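Beta-mannosidase (Trichoderma harzianum, PDB 4CVU) probably hydrolyses terminal beta-linked mannose residues from the non-reducing ends of mannose-containing glycans, as a glycoside hydrolase of family 2. Local coordinates at residues 620-625 with 643-648; 573-578 with 627-632; 579-584 with 654-659. All coordinates share one frame; numbering follows the deposited sequence.

Contact 1: residues 620-625 with 643-648. With NAG (2-acetamido-2-deoxy-beta-D-glucopyranose), chain B.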
loop_
_atom_site.group_PDB
_atom_site.type_symbol
_atom_site.label_atom_id
_atom_site.label_comp_id
_atom_site.label_asym_id
_atom_site.label_seq_id
_atom_site.Cartn_x
_atom_site.Cartn_y
_atom_site.Cartn_z
ATOM N N THR A 620 -6.131 -12.868 -2.979
ATOM C CA THR A 620 -6.723 -13.282 -1.732
ATOM C C THR A 620 -7.266 -12.058 -0.982
ATOM O O THR A 620 -8.347 -12.114 -0.419
ATOM C CB THR A 620 -5.731 -14.053 -0.874
ATOM O OG1 THR A 620 -5.321 -15.228 -1.565
ATOM C CG2 THR A 620 -6.364 -14.469 0.468
ATOM N N THR A 621 -6.528 -10.939 -0.983
ATOM C CA THR A 621 -7.035 -9.763 -0.307
ATOM C C THR A 621 -8.295 -9.157 -0.957
ATOM O O THR A 621 -9.189 -8.720 -0.253
ATOM C CB THR A 621 -5.955 -8.676 -0.224
ATOM O OG1 THR A 621 -4.876 -9.180 0.551
ATOM C CG2 THR A 621 -6.524 -7.471 0.430
ATOM N N VAL A 622 -8.373 -9.129 -2.283
ATOM C CA VAL A 622 -9.530 -8.543 -2.966
ATOM C C VAL A 622 -10.774 -9.434 -2.718
ATOM O O VAL A 622 -11.885 -8.936 -2.455
ATOM C CB VAL A 622 -9.244 -8.357 -4.476
ATOM C CG1 VAL A 622 -10.511 -8.230 -5.289
ATOM C CG2 VAL A 622 -8.312 -7.163 -4.722
ATOM N N ILE A 623 -10.576 -10.751 -2.791
ATOM C CA ILE A 623 -11.668 -11.695 -2.517
ATOM C C ILE A 623 -12.168 -11.519 -1.092
ATOM O O ILE A 623 -13.391 -11.419 -0.860
ATOM C CB ILE A 623 -11.227 -13.152 -2.702
ATOM C CG1 ILE A 623 -11.065 -13.479 -4.176
ATOM C CG2 ILE A 623 -12.228 -14.109 -2.055
ATOM C CD1 ILE A 623 -10.179 -14.694 -4.401
ATOM N N LEU A 624 -11.235 -11.443 -0.137
ATOM C CA LEU A 624 -11.626 -11.350 1.288
ATOM C C LEU A 624 -12.346 -10.045 1.622
ATOM O O LEU A 624 -13.014 -9.955 2.637
ATOM C CB LEU A 624 -10.436 -11.583 2.233
ATOM C CG LEU A 624 -10.039 -13.075 2.357
ATOM C CD1 LEU A 624 -8.792 -13.290 3.203
ATOM C CD2 LEU A 624 -11.210 -13.883 2.913
ATOM N N ARG A 625 -12.211 -9.040 0.763
ATOM C CA ARG A 625 -12.914 -7.770 0.954
ATOM C C ARG A 625 -14.273 -7.758 0.272
ATOM O O ARG A 625 -15.078 -6.837 0.485
ATOM C CB ARG A 625 -12.053 -6.628 0.480
ATOM C CG ARG A 625 -10.863 -6.377 1.397
ATOM C CD ARG A 625 -9.882 -5.435 0.749
ATOM N NE ARG A 625 -10.395 -4.058 0.780
ATOM C CZ ARG A 625 -10.099 -3.154 1.727
ATOM N NH1 ARG A 625 -9.318 -3.451 2.753
ATOM N NH2 ARG A 625 -10.646 -1.950 1.688
ATOM N N LEU A 643 -18.299 -16.475 -4.234
ATOM C CA LEU A 643 -19.591 -16.561 -4.926
ATOM C C LEU A 643 -19.869 -15.205 -5.589
ATOM O O LEU A 643 -20.448 -15.147 -6.666
ATOM C CB LEU A 643 -20.711 -16.905 -3.963
ATOM C CG LEU A 643 -20.609 -18.321 -3.389
ATOM C CD1 LEU A 643 -21.435 -18.441 -2.128
ATOM C CD2 LEU A 643 -21.070 -19.337 -4.448
ATOM N N GLY A 644 -19.427 -14.124 -4.941
ATOM C CA GLY A 644 -19.678 -12.795 -5.504
ATOM C C GLY A 644 -18.757 -12.531 -6.653
ATOM O O GLY A 644 -19.199 -11.954 -7.676
ATOM N N GLN A 645 -17.458 -12.810 -6.439
ATOM C CA GLN A 645 -16.462 -12.816 -7.505
ATOM C C GLN A 645 -16.973 -13.511 -8.777
ATOM O O GLN A 645 -16.787 -13.009 -9.908
ATOM C CB GLN A 645 -15.175 -13.488 -7.053
ATOM C CG GLN A 645 -14.490 -12.806 -5.891
ATOM C CD GLN A 645 -14.115 -11.386 -6.215
ATOM O OE1 GLN A 645 -14.758 -10.432 -5.774
ATOM N NE2 GLN A 645 -13.093 -11.238 -7.013
ATOM N N VAL A 646 -17.613 -14.654 -8.598
ATOM C CA VAL A 646 -18.154 -15.430 -9.711
ATOM C C VAL A 646 -19.328 -14.725 -10.390
ATOM O O VAL A 646 -19.425 -14.733 -11.610
ATOM C CB VAL A 646 -18.535 -16.854 -9.266
ATOM C CG1 VAL A 646 -19.368 -17.602 -10.326
ATOM C CG2 VAL A 646 -17.268 -17.639 -8.963
ATOM N N GLU A 647 -20.221 -14.131 -9.614
ATOM C CA GLU A 647 -21.348 -13.377 -10.208
ATOM C C GLU A 647 -20.838 -12.288 -11.140
ATOM O O GLU A 647 -21.292 -12.124 -12.267
ATOM C CB GLU A 647 -22.260 -12.796 -9.138
ATOM C CG GLU A 647 -23.171 -13.830 -8.451
ATOM C CD GLU A 647 -23.898 -13.263 -7.225
ATOM O OE1 GLU A 647 -23.730 -12.062 -6.904
ATOM O OE2 GLU A 647 -24.674 -14.014 -6.583
ATOM N N MET A 648 -19.837 -11.520 -10.705
ATOM C CA MET A 648 -19.367 -10.480 -11.562
ATOM C C MET A 648 -18.715 -11.046 -12.805
ATOM O O MET A 648 -18.869 -10.494 -13.909
ATOM C CB MET A 648 -18.364 -9.582 -10.764
ATOM C CG MET A 648 -19.015 -8.806 -9.660
ATOM S SD MET A 648 -17.747 -7.649 -8.967
ATOM C CE MET A 648 -16.908 -8.932 -8.113
HETATM C C1 NAG B . -15.022 -19.585 -12.262
HETATM C C2 NAG B . -16.114 -20.575 -11.867
HETATM C C3 NAG B . -16.456 -21.533 -12.979
HETATM C C4 NAG B . -16.749 -20.767 -14.252
HETATM C C5 NAG B . -15.579 -19.855 -14.567
HETATM C C6 NAG B . -15.876 -19.012 -15.807
HETATM C C7 NAG B . -16.376 -21.425 -9.579
HETATM C C8 NAG B . -15.738 -22.207 -8.470
HETATM N N2 NAG B . -15.668 -21.320 -10.714
HETATM O O3 NAG B . -17.612 -22.224 -12.604
HETATM O O4 NAG B . -16.966 -21.672 -15.314
HETATM O O5 NAG B . -15.341 -18.965 -13.489
HETATM O O6 NAG B . -14.860 -18.047 -15.932
HETATM O O7 NAG B . -17.500 -20.946 -9.413
#

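Contact 2: residues 573-578 with 627-632. With NAG (2-acetamido-2-deoxy-beta-D-glucopyranose), chain L.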
loop_
_atom_site.group_PDB
_atom_site.type_symbol
_atom_site.label_atom_id
_atom_site.label_comp_id
_atom_site.label_asym_id
_atom_site.label_seq_id
_atom_site.Cartn_x
_atom_site.Cartn_y
_atom_site.Cartn_z
ATOM N N TYR A 573 -33.155 -8.527 -6.647
ATOM C CA TYR A 573 -31.789 -8.970 -6.559
ATOM C C TYR A 573 -31.658 -10.327 -7.210
ATOM O O TYR A 573 -31.099 -11.250 -6.626
ATOM C CB TYR A 573 -31.367 -9.030 -5.103
ATOM C CG TYR A 573 -31.306 -7.700 -4.402
ATOM C CD1 TYR A 573 -30.248 -6.821 -4.618
ATOM C CD2 TYR A 573 -32.272 -7.353 -3.460
ATOM C CE1 TYR A 573 -30.163 -5.630 -3.928
ATOM C CE2 TYR A 573 -32.205 -6.161 -2.779
ATOM C CZ TYR A 573 -31.147 -5.304 -3.016
ATOM O OH TYR A 573 -31.116 -4.131 -2.304
ATOM N N ASN A 574 -32.154 -10.464 -8.420
ATOM C CA ASN A 574 -31.935 -11.687 -9.164
ATOM C C ASN A 574 -30.503 -11.699 -9.732
ATOM O O ASN A 574 -30.140 -10.852 -10.537
ATOM C CB ASN A 574 -33.002 -11.802 -10.251
ATOM C CG ASN A 574 -33.021 -13.153 -10.908
ATOM O OD1 ASN A 574 -31.983 -13.795 -11.077
ATOM N ND2 ASN A 574 -34.223 -13.592 -11.306
ATOM N N TYR A 575 -29.689 -12.663 -9.287
ATOM C CA TYR A 575 -28.259 -12.731 -9.625
ATOM C C TYR A 575 -27.982 -13.751 -10.754
ATOM O O TYR A 575 -26.828 -14.048 -11.114
ATOM C CB TYR A 575 -27.438 -13.027 -8.367
ATOM C CG TYR A 575 -27.476 -11.909 -7.326
ATOM C CD1 TYR A 575 -26.848 -10.698 -7.573
ATOM C CD2 TYR A 575 -28.124 -12.068 -6.111
ATOM C CE1 TYR A 575 -26.879 -9.662 -6.664
ATOM C CE2 TYR A 575 -28.163 -11.038 -5.182
ATOM C CZ TYR A 575 -27.527 -9.822 -5.462
ATOM O OH TYR A 575 -27.537 -8.767 -4.579
ATOM N N ASP A 576 -29.057 -14.248 -11.348
ATOM C CA ASP A 576 -28.976 -15.086 -12.513
ATOM C C ASP A 576 -28.766 -14.212 -13.747
ATOM O O ASP A 576 -29.722 -13.621 -14.256
ATOM C CB ASP A 576 -30.275 -15.893 -12.645
ATOM C CG ASP A 576 -30.313 -16.773 -13.885
ATOM O OD1 ASP A 576 -29.346 -16.813 -14.667
ATOM O OD2 ASP A 576 -31.366 -17.435 -14.078
ATOM N N THR A 577 -27.531 -14.182 -14.253
ATOM C CA THR A 577 -27.162 -13.238 -15.306
ATOM C C THR A 577 -27.828 -13.509 -16.647
ATOM O O THR A 577 -27.770 -12.670 -17.504
ATOM C CB THR A 577 -25.661 -13.179 -15.560
ATOM O OG1 THR A 577 -25.193 -14.473 -16.001
ATOM C CG2 THR A 577 -24.944 -12.738 -14.280
ATOM N N SER A 578 -28.449 -14.673 -16.824
ATOM C CA SER A 578 -29.184 -14.966 -18.057
ATOM C C SER A 578 -30.523 -14.215 -18.219
ATOM O O SER A 578 -31.072 -14.180 -19.323
ATOM C CB SER A 578 -29.443 -16.470 -18.187
ATOM O OG SER A 578 -30.358 -16.884 -17.190
ATOM N N HIS A 627 -17.729 -8.866 0.561
ATOM C CA HIS A 627 -18.581 -9.459 1.557
ATOM C C HIS A 627 -19.891 -9.914 0.984
ATOM O O HIS A 627 -20.801 -10.222 1.736
ATOM C CB HIS A 627 -18.766 -8.544 2.755
ATOM C CG HIS A 627 -17.521 -8.396 3.577
ATOM N ND1 HIS A 627 -17.424 -7.537 4.645
ATOM C CD2 HIS A 627 -16.326 -9.025 3.496
ATOM C CE1 HIS A 627 -16.231 -7.641 5.197
ATOM N NE2 HIS A 627 -15.538 -8.528 4.512
ATOM N N HIS A 628 -19.969 -9.946 -0.330
ATOM C CA HIS A 628 -21.090 -10.586 -1.037
ATOM C C HIS A 628 -20.542 -11.914 -1.544
ATOM O O HIS A 628 -19.922 -11.933 -2.601
ATOM C CB HIS A 628 -21.551 -9.719 -2.222
ATOM C CG HIS A 628 -22.740 -10.286 -2.954
ATOM N ND1 HIS A 628 -23.915 -10.620 -2.312
ATOM C CD2 HIS A 628 -22.954 -10.518 -4.272
ATOM C CE1 HIS A 628 -24.794 -11.071 -3.202
ATOM N NE2 HIS A 628 -24.234 -11.024 -4.397
ATOM N N TYR A 629 -20.733 -13.037 -0.837
ATOM C CA TYR A 629 -21.646 -13.219 0.272
ATOM C C TYR A 629 -20.914 -13.242 1.608
ATOM O O TYR A 629 -19.770 -13.654 1.673
ATOM C CB TYR A 629 -22.388 -14.544 0.114
ATOM C CG TYR A 629 -23.339 -14.513 -1.026
ATOM C CD1 TYR A 629 -22.881 -14.583 -2.326
ATOM C CD2 TYR A 629 -24.706 -14.360 -0.808
ATOM C CE1 TYR A 629 -23.757 -14.525 -3.394
ATOM C CE2 TYR A 629 -25.595 -14.305 -1.867
ATOM C CZ TYR A 629 -25.112 -14.381 -3.159
ATOM O OH TYR A 629 -25.970 -14.316 -4.212
ATOM N N PRO A 630 -21.597 -12.842 2.688
ATOM C CA PRO A 630 -20.900 -12.644 3.937
ATOM C C PRO A 630 -20.534 -13.995 4.625
ATOM O O PRO A 630 -21.060 -15.073 4.286
ATOM C CB PRO A 630 -21.878 -11.803 4.755
ATOM C CG PRO A 630 -23.215 -12.095 4.203
ATOM C CD PRO A 630 -23.053 -12.611 2.813
ATOM N N ALA A 631 -19.618 -13.887 5.555
ATOM C CA ALA A 631 -18.949 -15.019 6.144
ATOM C C ALA A 631 -19.878 -15.861 7.036
ATOM O O ALA A 631 -19.622 -17.044 7.245
ATOM C CB ALA A 631 -17.720 -14.523 6.930
ATOM N N GLY A 632 -20.944 -15.253 7.544
ATOM C CA GLY A 632 -21.841 -15.912 8.468
ATOM C C GLY A 632 -21.199 -16.146 9.827
ATOM O O GLY A 632 -21.496 -17.135 10.480
HETATM C C1 NAG L . -21.448 -18.740 4.237
HETATM C C2 NAG L . -22.454 -19.525 3.443
HETATM C C3 NAG L . -23.266 -20.397 4.386
HETATM C C4 NAG L . -22.295 -21.252 5.203
HETATM C C5 NAG L . -21.249 -20.366 5.887
HETATM C C6 NAG L . -20.221 -21.152 6.691
HETATM C C7 NAG L . -23.703 -18.784 1.454
HETATM C C8 NAG L . -24.553 -17.702 0.826
HETATM N N2 NAG L . -23.280 -18.587 2.703
HETATM O O3 NAG L . -24.175 -21.172 3.603
HETATM O O4 NAG L . -22.967 -22.017 6.196
HETATM O O5 NAG L . -20.561 -19.632 4.896
HETATM O O6 NAG L . -19.595 -22.073 5.832
HETATM O O7 NAG L . -23.432 -19.772 0.784
#

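Contact 3: residues 579-584 with 654-659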
loop_
_atom_site.group_PDB
_atom_site.type_symbol
_atom_site.label_atom_id
_atom_site.label_comp_id
_atom_site.label_asym_id
_atom_site.label_seq_id
_atom_site.Cartn_x
_atom_site.Cartn_y
_atom_site.Cartn_z
ATOM N N VAL A 579 -31.075 -13.648 -17.145
ATOM C CA VAL A 579 -32.307 -12.882 -17.255
ATOM C C VAL A 579 -32.175 -11.406 -16.888
ATOM O O VAL A 579 -33.197 -10.682 -16.813
ATOM C CB VAL A 579 -33.440 -13.495 -16.390
ATOM C CG1 VAL A 579 -33.775 -14.906 -16.884
ATOM C CG2 VAL A 579 -33.069 -13.505 -14.923
ATOM N N SER A 580 -30.935 -10.939 -16.670
ATOM C CA SER A 580 -30.704 -9.595 -16.170
ATOM C C SER A 580 -31.328 -8.480 -16.985
ATOM O O SER A 580 -31.698 -7.469 -16.443
ATOM C CB SER A 580 -29.190 -9.353 -16.053
ATOM O OG SER A 580 -28.606 -10.294 -15.143
ATOM N N PHE A 581 -31.398 -8.652 -18.298
ATOM C CA PHE A 581 -31.962 -7.650 -19.212
ATOM C C PHE A 581 -33.316 -8.071 -19.760
ATOM O O PHE A 581 -33.790 -7.529 -20.746
ATOM C CB PHE A 581 -30.976 -7.424 -20.345
ATOM C CG PHE A 581 -29.659 -6.874 -19.856
ATOM C CD1 PHE A 581 -29.597 -5.567 -19.413
ATOM C CD2 PHE A 581 -28.529 -7.651 -19.810
ATOM C CE1 PHE A 581 -28.382 -5.042 -18.930
ATOM C CE2 PHE A 581 -27.307 -7.126 -19.341
ATOM C CZ PHE A 581 -27.270 -5.830 -18.894
ATOM N N ASP A 582 -33.915 -9.029 -19.106
ATOM C CA ASP A 582 -35.226 -9.556 -19.514
ATOM C C ASP A 582 -36.319 -8.936 -18.678
ATOM O O ASP A 582 -36.565 -9.336 -17.532
ATOM C CB ASP A 582 -35.220 -11.062 -19.311
ATOM C CG ASP A 582 -36.518 -11.691 -19.787
ATOM O OD1 ASP A 582 -37.434 -10.913 -20.134
ATOM O OD2 ASP A 582 -36.608 -12.926 -19.789
ATOM N N THR A 583 -37.000 -7.940 -19.231
ATOM C CA THR A 583 -38.003 -7.196 -18.462
ATOM C C THR A 583 -39.169 -8.042 -17.940
ATOM O O THR A 583 -39.855 -7.613 -17.007
ATOM C CB THR A 583 -38.619 -6.049 -19.268
ATOM O OG1 THR A 583 -39.164 -6.582 -20.471
ATOM C CG2 THR A 583 -37.566 -4.992 -19.594
ATOM N N SER A 584 -39.380 -9.245 -18.481
ATOM C CA SER A 584 -40.405 -10.113 -17.899
ATOM C C SER A 584 -39.949 -10.745 -16.565
ATOM O O SER A 584 -40.759 -11.355 -15.880
ATOM C CB SER A 584 -40.888 -11.164 -18.907
ATOM O OG SER A 584 -39.838 -11.952 -19.394
ATOM N N ARG A 654 -20.790 -13.051 -20.145
ATOM C CA ARG A 654 -22.026 -13.275 -20.915
ATOM C C ARG A 654 -22.351 -12.126 -21.858
ATOM O O ARG A 654 -22.935 -12.366 -22.914
ATOM C CB ARG A 654 -23.198 -13.512 -19.993
ATOM C CG ARG A 654 -24.501 -13.813 -20.730
ATOM C CD ARG A 654 -25.645 -14.060 -19.750
ATOM N NE ARG A 654 -25.617 -15.398 -19.159
ATOM C CZ ARG A 654 -26.195 -16.488 -19.690
ATOM N NH1 ARG A 654 -26.844 -16.441 -20.841
ATOM N NH2 ARG A 654 -26.099 -17.646 -19.058
ATOM N N TYR A 655 -21.929 -10.905 -21.503
ATOM C CA TYR A 655 -22.402 -9.704 -22.187
ATOM C C TYR A 655 -21.349 -8.759 -22.752
ATOM O O TYR A 655 -21.627 -8.083 -23.757
ATOM C CB TYR A 655 -23.323 -8.900 -21.250
ATOM C CG TYR A 655 -24.602 -9.618 -20.910
ATOM C CD1 TYR A 655 -25.611 -9.794 -21.861
ATOM C CD2 TYR A 655 -24.809 -10.116 -19.647
ATOM C CE1 TYR A 655 -26.796 -10.444 -21.532
ATOM C CE2 TYR A 655 -25.972 -10.772 -19.322
ATOM C CZ TYR A 655 -26.956 -10.944 -20.261
ATOM O OH TYR A 655 -28.106 -11.591 -19.904
ATOM N N TYR A 656 -20.166 -8.718 -22.136
ATOM C CA TYR A 656 -19.155 -7.699 -22.457
ATOM C C TYR A 656 -17.798 -8.255 -22.883
ATOM O O TYR A 656 -17.411 -9.337 -22.479
ATOM C CB TYR A 656 -18.975 -6.760 -21.271
ATOM C CG TYR A 656 -20.230 -6.002 -20.990
ATOM C CD1 TYR A 656 -20.493 -4.808 -21.633
ATOM C CD2 TYR A 656 -21.202 -6.537 -20.158
ATOM C CE1 TYR A 656 -21.692 -4.115 -21.422
ATOM C CE2 TYR A 656 -22.396 -5.881 -19.936
ATOM C CZ TYR A 656 -22.646 -4.682 -20.575
ATOM O OH TYR A 656 -23.843 -4.077 -20.330
ATOM N N PRO A 657 -17.039 -7.491 -23.674
ATOM C CA PRO A 657 -15.765 -8.077 -24.074
ATOM C C PRO A 657 -14.983 -8.426 -22.814
ATOM O O PRO A 657 -15.119 -7.733 -21.830
ATOM C CB PRO A 657 -15.102 -6.961 -24.889
ATOM C CG PRO A 657 -16.239 -6.074 -25.320
ATOM C CD PRO A 657 -17.209 -6.128 -24.193
ATOM N N THR A 658 -14.197 -9.502 -22.860
ATOM C CA THR A 658 -13.480 -10.019 -21.696
ATOM C C THR A 658 -12.030 -9.628 -21.804
ATOM O O THR A 658 -11.307 -10.162 -22.652
ATOM C CB THR A 658 -13.533 -11.554 -21.646
ATOM O OG1 THR A 658 -13.093 -12.037 -22.901
ATOM C CG2 THR A 658 -14.971 -12.046 -21.384
ATOM N N PRO A 659 -11.574 -8.705 -20.957
ATOM C CA PRO A 659 -10.212 -8.238 -21.222
ATOM C C PRO A 659 -9.143 -9.340 -21.148
ATOM O O PRO A 659 -9.317 -10.325 -20.436
ATOM C CB PRO A 659 -9.978 -7.190 -20.142
ATOM C CG PRO A 659 -11.332 -6.722 -19.789
ATOM C CD PRO A 659 -12.245 -7.904 -19.935
HETATM O O HOH W 1 -30.925 -10.967 -20.106
#

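Contact 1: residues 620-625 with 643-648
I623 and Q645 make the apolar part of this contact: CG1 of the isoleucine rests on CG of the glutamine at 3.9 Å, the two side chains crossing at a slant. The CA atoms of I623 and Q645 are 7.0 Å apart, near enough for short branched side chains on one helix to meet the stem of a longer chain on the other.

The polar part belongs to the end of Q645. The chain bends at chi2 (-60°), and its amide nitrogen NE2 comes within 4.3 Å of V622 CG1; I623 CG1 also lies by this nitrogen, both as plain packing and not as bonds. OE1 accepts from N626 ND2 and NE2 donates to N618 OD1, so one buried amide is satisfied at both ends by asparagines that flank the short helix 620-625. Glutamine suits the place because its methylenes can pack against isoleucine while its amide offers both a donor and an acceptor.

A third kind of contact is with sugar: V646 CG2 lies 3.3 Å from O7 of an N-acetylglucosamine in a glycan attached to the protein.

Helix 638-655 thus flanks the short helix 620-625, with S641 and T642 also touching I623. W606 of helix 603-609 packs on V622, and L624 touches I638, the first residue of the long helix.

Contact 2: residues 573-578 with 627-632
The backbones at Y575 and H628 stay well apart, 11.4 Å between CA atoms, neither segment is helix or strand, and a cis peptide joins H628 to Y629; the gap is bridged by aromatic side chains. Y575 and H628 come at each other from opposite directions, and H628 NE2 sits over one face of the tyrosine ring, offset toward the rim, 3.7 Å from Y575 CZ; it also makes a weak hydrogen bond to E647 OE1. The planes are inclined at 49°, an oblique pairing with ring centroids 4.8 Å apart. H628 reaches across because its CG lies opposite the backbone N (chi1 -177°). Y629 slides past in the other sense, its OH 3.6 Å from Y575 CD2, and its own ring has H628 CE1 over one face.

The Y575 loop is shaped by two successive Asx turns. N574 OD1 accepts from D576 N at 3.0 Å, in the carbonyl plane; D576 OD1 then takes both S578 N and S578 OG, the latter at 2.7 Å, from one face of its carboxylate. Asparagine and aspartate suit these places because their short side chains place an oxygen within reach of the N-H two residues on.

Y575 OH pairs with W717 NE1, whose ring also meets H628 edge-to-face, and Y629 OH with E647. Y629 CD2 touches the acetamide methyl C8 of an attached N-acetylglucosamine at 3.7 Å.

Contact 3: residues 579-584 with 654-659
F581 and Y655 both carry CG beside the backbone N and anti to the carbonyl carbon (chi1 -62° and -66°); with these torsions the rings slide past each other in opposite directions, the edge of F581 meeting the face of Y655. The result is a T-shaped pair with planes at 85° and centroids 4.9 Å apart. F581 CE2 stands over the centre of the tyrosine ring, and F581 CD2 lies 3.7 Å from Y655 CZ. R654 CG lies 3.6 Å above the opposite face of Y655, toward the rim.

F581 is presented by a type I beta turn, V579 to D582, closed by D582 N bonding to V579 O at 2.9 Å. An Asx turn follows directly: D582 OD1 accepts from S584 N and, at 2.7 Å, from S584 OG, both from the same face of the carboxylate.

Tyrosine suits the end of helix 638-655 because its hydroxyl adds polar links to the packing. A water accepts from F581 N at 3.0 Å and donates to Y655 OH at 2.9 Å, while that hydroxyl also bonds to T577 O. Replacing Y655 with an alanine is likely to leave the F581 edge without an aromatic face, and T577 O and the water without the hydroxyl they share. Y656 approaches F581 obliquely, its OH held by D681, and F678 of helix 664-692 packs against F581, S580 and Y656.

Along the chain the six segments interleave: 573-578 and 579-584 run on from each other, then come 620-625, 627-632, 643-648 and 654-659. Contact 2 therefore crosses both others, whereas contact 1 falls within the span bridged by contact 3. Helix 638-655 carries 643-648, ends within 654-659 and flanks contact 2. The centre of contact 2 is about 11 Å from that of contact 1 and about 16 Å from that of contact 3. E647 of contact 1 touches contact 2, and T577 of contact 2 meets contact 3. All three lie between strands 534-535 and 702-705, consistent with the (beta/alpha)8-type catalytic domain of family 2 glycoside hydrolases; one helix there gathers two loops and a short helix.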